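Beta-agarase D (Zobellia galactanivorans, PDB 4ASM) cleaves the beta-1,4 linkages of agarose at random with retention of anomeric configuration, this chain being its family GH16 catalytic domain. Local coordinates at residues Leu185-Phe190 against Arg243-Asp248; Pro14-Ala19 against Thr220-Val225; Asn226-Ser229 against Leu233-Phe236. All coordinates share one frame; numbering follows the deposited sequence.

Overall arrangement
The three interactions meet in the outer sheet of one beta-sandwich: one within it, one across to the inner sheet, one on its outer face. Interaction 3 is the beta hairpin of strands 220-229 and 232-237. Interaction 1 uses the next strand, 240-246, to reach the inner sheet, and interaction 2 lays an N-terminal loop over strand 220-229. Centres of interactions 1 and 3 lie about 9 Å apart, those of 2 and 3 about 10 Å, and those of 1 and 2 about 17 Å. Tyr235 ties 1 to 3, its OH bonding Ser186 O. The side chains of His187 (interaction 1) and Leu233 (interaction 3) lie about 6 Å and 9 Å from that of Glu160, the probable nucleophile.

Interaction 1 (Leu185-Phe190 against Arg243-Asp248); sequences LSHHVF and RILDND
A water bridges Leu185 and Arg243: it donates to Leu185 O at 2.7 Å and accepts from Arg243 NE at 2.8 Å. It sits at the edge of the guanidinium, in its plane. The far end of that group is anchored by a salt bridge from NH1 to Asp203, so the arginine is fixed at two places. Its carbon chain does apolar work on the way. Extended from CG to NE, the arginine chain and the leucine run alongside each other, pointing opposite ways, and Leu185 CD1 rests 3.8 Å from Arg243 CB. Two residues further along each segment, Leu245 CD2 comes obliquely to the His187 ring, 3.7 Å from CE1. A chi1 of 76° turns the His187 ring toward Leu245. The ring is steadied beyond the pair by a hydrogen bond from NE2 to Ile303 O and an edge-to-face meeting with Phe315. The neighbouring His188 is joined through its backbone to Glu160, probably the nucleophile. The contact thus illustrates the face-to-face packing of two sheets, the inner one carrying Glu160, that is typical of the GH16 beta-sandwich.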
# COMPACT_ATOMS: atom_id res chain seq x y z
N LEU A 185 -7.53 -0.67 0.51
CA LEU A 185 -7.01 -2.04 0.67
C LEU A 185 -6.86 -2.56 -0.76
O LEU A 185 -7.86 -2.76 -1.47
CB LEU A 185 -7.96 -2.91 1.51
CG LEU A 185 -8.31 -2.30 2.87
CD1 LEU A 185 -9.32 -3.19 3.55
CD2 LEU A 185 -7.04 -2.16 3.70
N SER A 186 -5.61 -2.71 -1.20
CA SER A 186 -5.35 -2.73 -2.63
C SER A 186 -4.20 -3.64 -3.06
O SER A 186 -3.49 -4.21 -2.24
CB SER A 186 -5.10 -1.28 -3.08
OG SER A 186 -5.13 -1.11 -4.50
N HIS A 187 -4.06 -3.75 -4.37
CA HIS A 187 -2.94 -4.44 -5.01
C HIS A 187 -2.89 -3.87 -6.41
O HIS A 187 -3.78 -3.14 -6.80
CB HIS A 187 -3.14 -5.96 -5.02
CG HIS A 187 -4.13 -6.44 -6.04
ND1 HIS A 187 -5.47 -6.62 -5.77
CD2 HIS A 187 -3.96 -6.78 -7.35
CE1 HIS A 187 -6.08 -7.06 -6.85
NE2 HIS A 187 -5.19 -7.18 -7.83
N HIS A 188 -1.84 -4.18 -7.16
CA HIS A 188 -1.84 -3.80 -8.57
C HIS A 188 -1.27 -4.94 -9.38
O HIS A 188 -0.40 -5.67 -8.92
CB HIS A 188 -0.94 -2.59 -8.82
CG HIS A 188 -1.50 -1.26 -8.43
ND1 HIS A 188 -1.63 -0.84 -7.12
CD2 HIS A 188 -1.86 -0.21 -9.20
CE1 HIS A 188 -2.10 0.40 -7.11
NE2 HIS A 188 -2.24 0.81 -8.35
N VAL A 189 -1.75 -5.04 -10.62
CA VAL A 189 -1.06 -5.82 -11.65
C VAL A 189 -0.81 -4.90 -12.84
O VAL A 189 -1.65 -4.05 -13.17
CB VAL A 189 -1.80 -7.15 -12.05
CG1 VAL A 189 -1.86 -8.10 -10.85
CG2 VAL A 189 -3.20 -6.90 -12.66
N PHE A 190 0.34 -5.08 -13.50
CA PHE A 190 0.75 -4.20 -14.61
C PHE A 190 1.16 -4.97 -15.83
O PHE A 190 1.76 -6.02 -15.73
CB PHE A 190 1.98 -3.36 -14.23
CG PHE A 190 1.78 -2.44 -13.04
CD1 PHE A 190 1.31 -1.15 -13.22
CD2 PHE A 190 2.11 -2.88 -11.76
CE1 PHE A 190 1.14 -0.30 -12.10
CE2 PHE A 190 1.95 -2.05 -10.66
CZ PHE A 190 1.47 -0.76 -10.84
N ARG A 243 -10.98 -7.65 5.22
CA ARG A 243 -11.21 -7.89 3.80
C ARG A 243 -10.49 -9.16 3.33
O ARG A 243 -9.40 -9.47 3.79
CB ARG A 243 -10.72 -6.71 2.96
CG ARG A 243 -11.09 -6.83 1.47
CD ARG A 243 -11.09 -5.48 0.84
NE ARG A 243 -10.89 -5.48 -0.61
CZ ARG A 243 -11.81 -5.18 -1.51
NH1 ARG A 243 -13.07 -4.90 -1.16
NH2 ARG A 243 -11.48 -5.12 -2.80
N ILE A 244 -11.13 -9.89 2.41
CA ILE A 244 -10.49 -11.00 1.73
C ILE A 244 -10.72 -10.83 0.23
O ILE A 244 -11.86 -10.53 -0.19
CB ILE A 244 -11.06 -12.38 2.14
CG1 ILE A 244 -11.04 -12.56 3.66
CG2 ILE A 244 -10.25 -13.52 1.49
CD1 ILE A 244 -11.67 -13.85 4.12
N LEU A 245 -9.66 -10.99 -0.57
CA LEU A 245 -9.78 -11.17 -2.01
C LEU A 245 -9.41 -12.61 -2.28
O LEU A 245 -8.35 -13.08 -1.85
CB LEU A 245 -8.82 -10.26 -2.80
CG LEU A 245 -9.49 -9.05 -3.42
CD1 LEU A 245 -9.89 -8.12 -2.30
CD2 LEU A 245 -8.62 -8.34 -4.42
N ASP A 246 -10.29 -13.34 -2.94
CA ASP A 246 -10.02 -14.75 -3.19
C ASP A 246 -10.41 -15.08 -4.61
O ASP A 246 -11.57 -15.46 -4.89
CB ASP A 246 -10.75 -15.63 -2.16
CG ASP A 246 -10.32 -17.08 -2.24
OD1 ASP A 246 -9.98 -17.55 -3.35
OD2 ASP A 246 -10.33 -17.77 -1.18
N ASN A 247 -9.42 -14.96 -5.50
CA ASN A 247 -9.54 -15.31 -6.93
C ASN A 247 -10.50 -14.40 -7.72
O ASN A 247 -10.05 -13.55 -8.51
CB ASN A 247 -9.88 -16.81 -7.11
CG ASN A 247 -9.77 -17.26 -8.54
OD1 ASN A 247 -10.68 -17.93 -9.06
ND2 ASN A 247 -8.69 -16.91 -9.20
N ASP A 248 -11.81 -14.57 -7.51
CA ASP A 248 -12.83 -13.86 -8.28
C ASP A 248 -13.95 -13.32 -7.40
O ASP A 248 -15.00 -12.92 -7.90
CB ASP A 248 -13.40 -14.73 -9.43
CG ASP A 248 -13.92 -16.06 -8.96
OD1 ASP A 248 -13.94 -16.33 -7.75
OD2 ASP A 248 -14.31 -16.87 -9.84
O HOH W 1 -8.66 -5.23 -2.29

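Interaction 2 (Pro14-Ala19 against Thr220-Val225); sequences PIPANA and TIRIGV
On the outer face of the GH16 beta-sandwich, the N-terminal loop that precedes strand 24-27 lies over strand 220-229, and one long side chain, that of Arg222, spans the distance between them. The backbones stay well apart, with Pro16 CA and Gly224 CA, the nearest pair, separated by 8.9 Å. Arg222 points toward the loop and bends at chi3 (-74°), which turns its guanidinium toward Pro14 and Pro16. Contact with the second proline is loose: Pro16 CD lies at the guanidinium edge, near its plane and 4.3 Å from Arg222 NH1. The charged end has its strongest partner in its own sheet, a salt bridge from NH1 to Glu136 on the adjacent strand 133-140, and the same side chain also touches Trp355 and Arg357 of strand 350-362. Here the loop is linked to the arginine partly through a water. Pro14 O has two donors, Arg357 NH2 and that bridging water. Direct approach of the carbonyl oxygen Pro14 O to Arg222 NH1 stops at 3.7 Å, and the water closes the link, donating to Pro14 O at 2.6 Å and accepting from Arg222 NH1 at 2.9 Å.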
# COMPACT_ATOMS: atom_id res chain seq x y z
N PRO A 14 -1.04 -10.30 19.44
CA PRO A 14 -1.43 -11.50 18.71
C PRO A 14 -1.31 -11.32 17.19
O PRO A 14 -1.53 -10.23 16.67
CB PRO A 14 -2.89 -11.72 19.12
CG PRO A 14 -3.00 -11.04 20.45
CD PRO A 14 -2.08 -9.84 20.36
N ILE A 15 -0.92 -12.40 16.53
CA ILE A 15 -0.91 -12.45 15.08
C ILE A 15 -2.34 -12.73 14.62
O ILE A 15 -2.89 -13.78 14.92
CB ILE A 15 0.06 -13.53 14.59
CG1 ILE A 15 1.47 -13.25 15.12
CG2 ILE A 15 0.04 -13.61 13.06
CD1 ILE A 15 2.41 -14.47 15.12
N PRO A 16 -2.96 -11.77 13.90
CA PRO A 16 -4.40 -11.92 13.63
C PRO A 16 -4.74 -12.88 12.49
O PRO A 16 -5.88 -13.30 12.37
CB PRO A 16 -4.84 -10.50 13.29
CG PRO A 16 -3.62 -9.86 12.69
CD PRO A 16 -2.42 -10.51 13.36
N ALA A 17 -3.76 -13.20 11.65
CA ALA A 17 -3.97 -14.13 10.57
C ALA A 17 -3.90 -15.57 11.08
O ALA A 17 -3.20 -15.86 12.07
CB ALA A 17 -2.94 -13.91 9.48
N ASN A 18 -4.63 -16.45 10.42
CA ASN A 18 -4.69 -17.86 10.80
C ASN A 18 -3.65 -18.66 10.03
O ASN A 18 -3.75 -18.78 8.81
CB ASN A 18 -6.10 -18.39 10.49
CG ASN A 18 -6.25 -19.90 10.69
OD1 ASN A 18 -5.57 -20.53 11.50
ND2 ASN A 18 -7.17 -20.49 9.92
N ALA A 19 -2.67 -19.22 10.76
CA ALA A 19 -1.61 -20.04 10.16
C ALA A 19 -2.14 -21.34 9.55
O ALA A 19 -1.48 -21.94 8.70
CB ALA A 19 -0.51 -20.34 11.17
N THR A 220 -2.58 5.98 15.19
CA THR A 220 -1.71 4.83 15.02
C THR A 220 -2.50 3.54 15.03
O THR A 220 -3.32 3.26 15.93
CB THR A 220 -0.33 4.83 15.78
OG1 THR A 220 -0.01 3.59 16.44
CG2 THR A 220 -0.05 6.09 16.51
N ILE A 221 -2.28 2.78 13.97
CA ILE A 221 -3.02 1.58 13.69
C ILE A 221 -2.04 0.43 13.47
O ILE A 221 -0.84 0.66 13.21
CB ILE A 221 -3.92 1.74 12.43
CG1 ILE A 221 -3.10 1.98 11.16
CG2 ILE A 221 -4.94 2.89 12.61
CD1 ILE A 221 -3.99 1.90 9.87
N ARG A 222 -2.53 -0.80 13.58
CA ARG A 222 -1.82 -1.95 13.05
C ARG A 222 -2.52 -2.35 11.76
O ARG A 222 -3.75 -2.45 11.72
CB ARG A 222 -1.88 -3.13 14.02
CG ARG A 222 -1.06 -2.94 15.25
CD ARG A 222 -0.96 -4.28 15.94
NE ARG A 222 -2.18 -4.69 16.63
CZ ARG A 222 -2.82 -5.86 16.47
NH1 ARG A 222 -2.43 -6.79 15.60
NH2 ARG A 222 -3.88 -6.09 17.23
N ILE A 223 -1.75 -2.55 10.70
CA ILE A 223 -2.35 -2.94 9.42
C ILE A 223 -1.45 -3.98 8.77
O ILE A 223 -0.23 -3.84 8.76
CB ILE A 223 -2.64 -1.71 8.52
CG1 ILE A 223 -3.35 -2.12 7.22
CG2 ILE A 223 -1.37 -0.90 8.26
CD1 ILE A 223 -4.02 -0.92 6.53
N GLY A 224 -2.07 -5.01 8.21
CA GLY A 224 -1.28 -6.11 7.63
C GLY A 224 -2.02 -6.83 6.54
O GLY A 224 -3.24 -6.72 6.43
N VAL A 225 -1.26 -7.56 5.74
CA VAL A 225 -1.82 -8.45 4.73
C VAL A 225 -1.29 -9.85 4.91
O VAL A 225 -0.08 -10.05 5.12
CB VAL A 225 -1.56 -7.94 3.28
CG1 VAL A 225 -2.24 -8.82 2.26
CG2 VAL A 225 -2.10 -6.59 3.12
O HOH W 2 -3.90 -9.13 16.54

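Interaction 3 (Asn226-Ser229 against Leu233-Phe236); sequences NWVS and LEYF
Asn226 and Glu234 form an antiparallel hydrogen-bonded pair in the beta hairpin of strands 220-229 and 232-237, in the outer sheet of the sandwich. Asn226 N donates to Glu234 O at 2.7 Å, and Glu234 N returns a bond of 2.9 Å to Asn226 O. A third bond repeats the pairing in the side chains, which run alongside each other in the same direction. Asn226 ND2 gives a nearly straight N-H (163°) to Glu234 OE1 at 2.9 Å; the oxygen lies close to the amide plane, but the nitrogen meets it from above the carboxylate, the two planes being turned 69° apart. Val228 CG2 closes on the other carboxylate oxygen, Glu234 OE2, at 3.6 Å. On the same face Phe236 presents its ring edge to Asn226, Phe236 CE1 lying 3.7 Å from Asn226 CB. Around this group, Arg232 NE, at the start of strand 232-237, salt-bridges Glu234 OE2, and Ala17 and Phe134 pack on Asn226. With an alanine in place of Glu234, the Asn226 amide would probably lose the acceptor that fixes its rotation, and Arg232 one of its carboxylate partners, Asp246 being another. The next pair, Trp227 and Leu233, is non-hydrogen-bonded and turns to the opposite face, into the sandwich, where both residues touch Ile161 of the inner sheet. Trp227 CG is anti to its own nitrogen (chi1 179°), which lays the indole beside the leucine and brings Trp227 CD1 to 3.7 Å from Leu233 CD2.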
# COMPACT_ATOMS: atom_id res chain seq x y z
N ASN A 226 -2.21 -10.82 4.86
CA ASN A 226 -1.83 -12.23 4.82
C ASN A 226 -1.93 -12.65 3.36
O ASN A 226 -3.03 -12.71 2.78
CB ASN A 226 -2.75 -13.06 5.72
CG ASN A 226 -2.31 -14.53 5.81
OD1 ASN A 226 -1.15 -14.86 5.58
ND2 ASN A 226 -3.27 -15.41 6.11
N TRP A 227 -0.76 -12.86 2.75
CA TRP A 227 -0.67 -13.30 1.37
C TRP A 227 -0.64 -14.82 1.42
O TRP A 227 0.38 -15.45 1.74
CB TRP A 227 0.57 -12.69 0.71
CG TRP A 227 0.80 -13.08 -0.71
CD1 TRP A 227 -0.07 -13.74 -1.55
CD2 TRP A 227 1.97 -12.80 -1.48
NE1 TRP A 227 0.51 -13.90 -2.78
CE2 TRP A 227 1.77 -13.34 -2.76
CE3 TRP A 227 3.18 -12.14 -1.20
CZ2 TRP A 227 2.73 -13.24 -3.76
CZ3 TRP A 227 4.12 -12.06 -2.17
CH2 TRP A 227 3.90 -12.60 -3.45
N VAL A 228 -1.81 -15.40 1.18
CA VAL A 228 -2.06 -16.81 1.46
C VAL A 228 -1.54 -17.70 0.34
O VAL A 228 -0.94 -18.76 0.59
CB VAL A 228 -3.59 -17.03 1.66
CG1 VAL A 228 -3.92 -18.53 1.84
CG2 VAL A 228 -4.06 -16.26 2.85
N SER A 229 -1.77 -17.26 -0.89
CA SER A 229 -1.55 -18.10 -2.06
C SER A 229 -1.46 -17.22 -3.28
O SER A 229 -1.61 -16.00 -3.18
CB SER A 229 -2.74 -19.06 -2.20
OG SER A 229 -3.87 -18.32 -2.63
N LEU A 233 -5.68 -12.99 -0.73
CA LEU A 233 -5.13 -11.96 0.18
C LEU A 233 -6.14 -11.69 1.27
O LEU A 233 -7.33 -11.62 1.00
CB LEU A 233 -4.92 -10.63 -0.55
CG LEU A 233 -4.08 -10.60 -1.82
CD1 LEU A 233 -4.05 -9.20 -2.45
CD2 LEU A 233 -2.66 -11.12 -1.55
N GLU A 234 -5.65 -11.49 2.50
CA GLU A 234 -6.52 -11.11 3.62
C GLU A 234 -5.93 -9.87 4.27
O GLU A 234 -4.71 -9.80 4.45
CB GLU A 234 -6.58 -12.22 4.65
CG GLU A 234 -7.11 -13.56 4.13
CD GLU A 234 -6.75 -14.74 5.01
OE1 GLU A 234 -6.07 -14.56 6.05
OE2 GLU A 234 -7.17 -15.86 4.66
N TYR A 235 -6.79 -8.90 4.60
CA TYR A 235 -6.35 -7.63 5.19
C TYR A 235 -6.83 -7.51 6.63
O TYR A 235 -7.92 -7.99 6.96
CB TYR A 235 -6.89 -6.44 4.38
CG TYR A 235 -6.32 -6.34 3.00
CD1 TYR A 235 -6.83 -7.10 1.96
CD2 TYR A 235 -5.25 -5.49 2.75
CE1 TYR A 235 -6.28 -7.02 0.69
CE2 TYR A 235 -4.71 -5.38 1.48
CZ TYR A 235 -5.22 -6.16 0.46
OH TYR A 235 -4.67 -6.09 -0.80
N PHE A 236 -6.01 -6.88 7.47
CA PHE A 236 -6.26 -6.77 8.91
C PHE A 236 -5.96 -5.36 9.36
O PHE A 236 -4.94 -4.78 8.96
CB PHE A 236 -5.34 -7.73 9.68
CG PHE A 236 -5.52 -9.17 9.29
CD1 PHE A 236 -4.89 -9.66 8.14
CD2 PHE A 236 -6.31 -10.02 10.03
CE1 PHE A 236 -5.07 -10.98 7.73
CE2 PHE A 236 -6.48 -11.36 9.62
CZ PHE A 236 -5.85 -11.83 8.48